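Local coordinates for Alr3699 protein (Nostoc sp., PDB 4XSO) that is a predicted glycosyltransferase of the GT-B fold, built from two Rossmann-like domains, at residues G210-L215 with T236-G241. Residues are numbered along the deposited sequence; the frame is centred on the assembly and turned at random.
Sequences GHFSRL and TAILVG
Phe212 and Val240 are paired on one face of two neighbouring parallel strands, their side chains abreast. The side chain of Phe212 can be followed outward from its CB. Its CG is anti to the carbonyl carbon (chi1 -65°), which turns the ring back along its own strand, so that its CD2-CE2 side runs obliquely past Val240. Ring atom CD2 lies 3.7 Å from Val240 CB. One atom further, CE2 meets Val240 CG2 at 3.7 Å. At the tip, CZ comes within 4.5 Å of Ile238 CD1. The same face carries Gly210, where Ile238 CG1 packs 3.6 Å from Gly210 CA. On the other face, His211 CB touches Leu239 CD2 at 3.8 Å. The imidazole turns off from the second strand, and its NE2 is hydrogen-bonded to Thr289 OG1. The backbones form a regular parallel ladder. The N-H of His211 donates to Ile238 O (N to O 2.9 Å), and His211 O accepts from the N-H of Val240 (N to O 2.9 Å). Ser213 N-H adds a third hydrogen bond, to Val240 O (N to O 2.8 Å), just past the end of the first strand. Beyond it, Gly241 CA approaches Ser213 O in a CA-H...O contact. The strands belong to the beta-alpha-beta unit 207-212, 221-228, 235-240, a right-handed crossover of the kind found in Rossmann-like domains. Helix 276-282 covers the Phe212 and Val240 face, helix 221-228 lies against His211, and strands 285-287 and 267-271 flank the pair.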
ATOM      1  N   GLY A 210      16.074  -5.805  43.654  1.00 31.36           N
ATOM      2  CA  GLY A 210      14.783  -5.750  42.985  1.00 29.79           C
ATOM      3  C   GLY A 210      14.952  -6.018  41.502  1.00 29.91           C
ATOM      4  O   GLY A 210      15.908  -5.538  40.861  1.00 31.23           O
ATOM      5  N   HIS A 211      13.997  -6.752  40.940  1.00 30.37           N
ATOM      6  CA  HIS A 211      13.963  -7.010  39.540  1.00 29.58           C
ATOM      7  C   HIS A 211      12.588  -6.575  39.066  1.00 30.57           C
ATOM      8  O   HIS A 211      11.578  -7.050  39.609  1.00 34.89           O
ATOM      9  CB  HIS A 211      14.157  -8.526  39.346  1.00 33.48           C
ATOM     10  CG  HIS A 211      14.451  -8.929  37.942  1.00 34.02           C
ATOM     11  ND1 HIS A 211      13.498  -8.932  36.947  1.00 39.15           N
ATOM     12  CD2 HIS A 211      15.603  -9.317  37.352  1.00 35.82           C
ATOM     13  CE1 HIS A 211      14.054  -9.312  35.803  1.00 33.77           C
ATOM     14  NE2 HIS A 211      15.335  -9.523  36.026  1.00 33.38           N
ATOM     15  N   PHE A 212      12.509  -5.695  38.106  1.00 26.81           N
ATOM     16  CA  PHE A 212      11.202  -5.067  37.756  1.00 33.30           C
ATOM     17  C   PHE A 212      10.875  -5.332  36.291  1.00 34.88           C
ATOM     18  O   PHE A 212      11.445  -4.714  35.428  1.00 48.93           O
ATOM     19  CB  PHE A 212      11.307  -3.569  37.931  1.00 29.07           C
ATOM     20  CG  PHE A 212      11.532  -3.186  39.338  1.00 28.23           C
ATOM     21  CD1 PHE A 212      12.783  -3.188  39.852  1.00 31.66           C
ATOM     22  CD2 PHE A 212      10.485  -2.895  40.139  1.00 29.37           C
ATOM     23  CE1 PHE A 212      13.002  -2.890  41.149  1.00 31.44           C
ATOM     24  CE2 PHE A 212      10.677  -2.623  41.467  1.00 28.84           C
ATOM     25  CZ  PHE A 212      11.945  -2.585  41.964  1.00 31.22           C
ATOM     26  N   SER A 213       9.977  -6.227  36.006  1.00 38.92           N
ATOM     27  CA  SER A 213       9.865  -6.718  34.639  1.00 38.17           C
ATOM     28  C   SER A 213       8.658  -7.658  34.612  1.00 41.70           C
ATOM     29  O   SER A 213       8.183  -8.062  35.665  1.00 43.47           O
ATOM     30  CB  SER A 213      11.212  -7.268  34.157  1.00 45.24           C
ATOM     31  OG  SER A 213      11.068  -8.314  33.241  1.00 47.66           O
ATOM     32  N   ARG A 214       8.195  -8.045  33.418  1.00 41.22           N
ATOM     33  CA  ARG A 214       7.252  -9.123  33.328  1.00 46.73           C
ATOM     34  C   ARG A 214       8.100 -10.414  33.408  1.00 34.58           C
ATOM     35  O   ARG A 214       9.295 -10.437  33.121  1.00 35.43           O
ATOM     36  CB  ARG A 214       6.450  -9.055  32.009  1.00 57.95           C
ATOM     37  CG  ARG A 214       7.325  -9.090  30.773  1.00 65.36           C
ATOM     38  CD  ARG A 214       6.537  -8.764  29.501  1.00 80.26           C
ATOM     39  NE  ARG A 214       7.464  -8.566  28.395  1.00 80.57           N
ATOM     40  CZ  ARG A 214       8.100  -7.427  28.122  1.00 84.69           C
ATOM     41  NH1 ARG A 214       7.881  -6.322  28.845  1.00 81.78           N
ATOM     42  NH2 ARG A 214       8.951  -7.392  27.097  1.00 83.36           N
ATOM     43  N   LEU A 215       7.480 -11.454  33.898  1.00 38.17           N
ATOM     44  CA  LEU A 215       8.142 -12.708  34.141  1.00 38.91           C
ATOM     45  C   LEU A 215       8.252 -13.400  32.796  1.00 43.64           C
ATOM     46  O   LEU A 215       7.257 -13.937  32.281  1.00 47.76           O
ATOM     47  CB  LEU A 215       7.318 -13.535  35.138  1.00 40.42           C
ATOM     48  CG  LEU A 215       7.082 -12.859  36.487  1.00 43.17           C
ATOM     49  CD1 LEU A 215       6.135 -13.725  37.329  1.00 51.11           C
ATOM     50  CD2 LEU A 215       8.391 -12.610  37.220  1.00 43.64           C
ATOM     51  N   THR A 236      17.940 -10.779  49.859  1.00 37.06           N
ATOM     52  CA  THR A 236      16.653 -11.240  49.288  1.00 36.56           C
ATOM     53  C   THR A 236      16.289 -10.509  47.999  1.00 39.01           C
ATOM     54  O   THR A 236      16.691  -9.346  47.763  1.00 38.79           O
ATOM     55  CB  THR A 236      15.460 -10.998  50.222  1.00 42.18           C
ATOM     56  OG1 THR A 236      15.301  -9.607  50.388  1.00 44.11           O
ATOM     57  CG2 THR A 236      15.665 -11.580  51.522  1.00 40.37           C
ATOM     58  N   ALA A 237      15.548 -11.213  47.151  1.00 35.82           N
ATOM     59  CA  ALA A 237      15.131 -10.676  45.875  1.00 36.37           C
ATOM     60  C   ALA A 237      13.616 -10.369  45.894  1.00 36.97           C
ATOM     61  O   ALA A 237      12.842 -11.106  46.473  1.00 34.06           O
ATOM     62  CB  ALA A 237      15.516 -11.644  44.780  1.00 37.62           C
ATOM     63  N   ILE A 238      13.212  -9.212  45.354  1.00 36.74           N
ATOM     64  CA  ILE A 238      11.822  -8.952  45.083  1.00 33.53           C
ATOM     65  C   ILE A 238      11.679  -8.938  43.611  1.00 30.96           C
ATOM     66  O   ILE A 238      12.447  -8.255  42.891  1.00 32.16           O
ATOM     67  CB  ILE A 238      11.262  -7.642  45.745  1.00 37.99           C
ATOM     68  CG1 ILE A 238      11.996  -6.411  45.243  1.00 40.01           C
ATOM     69  CG2 ILE A 238      11.379  -7.682  47.264  1.00 35.26           C
ATOM     70  CD1 ILE A 238      11.274  -5.115  45.605  1.00 45.30           C
ATOM     71  N   LEU A 239      10.722  -9.729  43.133  1.00 32.70           N
ATOM     72  CA  LEU A 239      10.359  -9.803  41.710  1.00 32.79           C
ATOM     73  C   LEU A 239       9.031  -9.078  41.543  1.00 36.91           C
ATOM     74  O   LEU A 239       7.991  -9.476  42.114  1.00 36.23           O
ATOM     75  CB  LEU A 239      10.231 -11.242  41.207  1.00 37.09           C
ATOM     76  CG  LEU A 239      11.442 -12.128  41.555  1.00 36.08           C
ATOM     77  CD1 LEU A 239      11.289 -13.454  40.835  1.00 40.65           C
ATOM     78  CD2 LEU A 239      12.728 -11.547  41.138  1.00 40.69           C
ATOM     79  N   VAL A 240       9.082  -8.021  40.735  1.00 35.43           N
ATOM     80  CA  VAL A 240       7.955  -7.185  40.541  1.00 34.68           C
ATOM     81  C   VAL A 240       7.608  -7.266  39.098  1.00 35.64           C
ATOM     82  O   VAL A 240       8.411  -6.975  38.211  1.00 38.03           O
ATOM     83  CB  VAL A 240       8.278  -5.737  40.960  1.00 36.02           C
ATOM     84  CG1 VAL A 240       7.052  -4.885  40.900  1.00 31.57           C
ATOM     85  CG2 VAL A 240       8.835  -5.727  42.385  1.00 33.71           C
ATOM     86  N   GLY A 241       6.397  -7.718  38.879  1.00 34.31           N
ATOM     87  CA  GLY A 241       5.801  -7.833  37.583  1.00 34.92           C
ATOM     88  C   GLY A 241       4.900  -9.075  37.572  1.00 40.36           C
ATOM     89  O   GLY A 241       4.857  -9.924  38.511  1.00 40.22           O
TER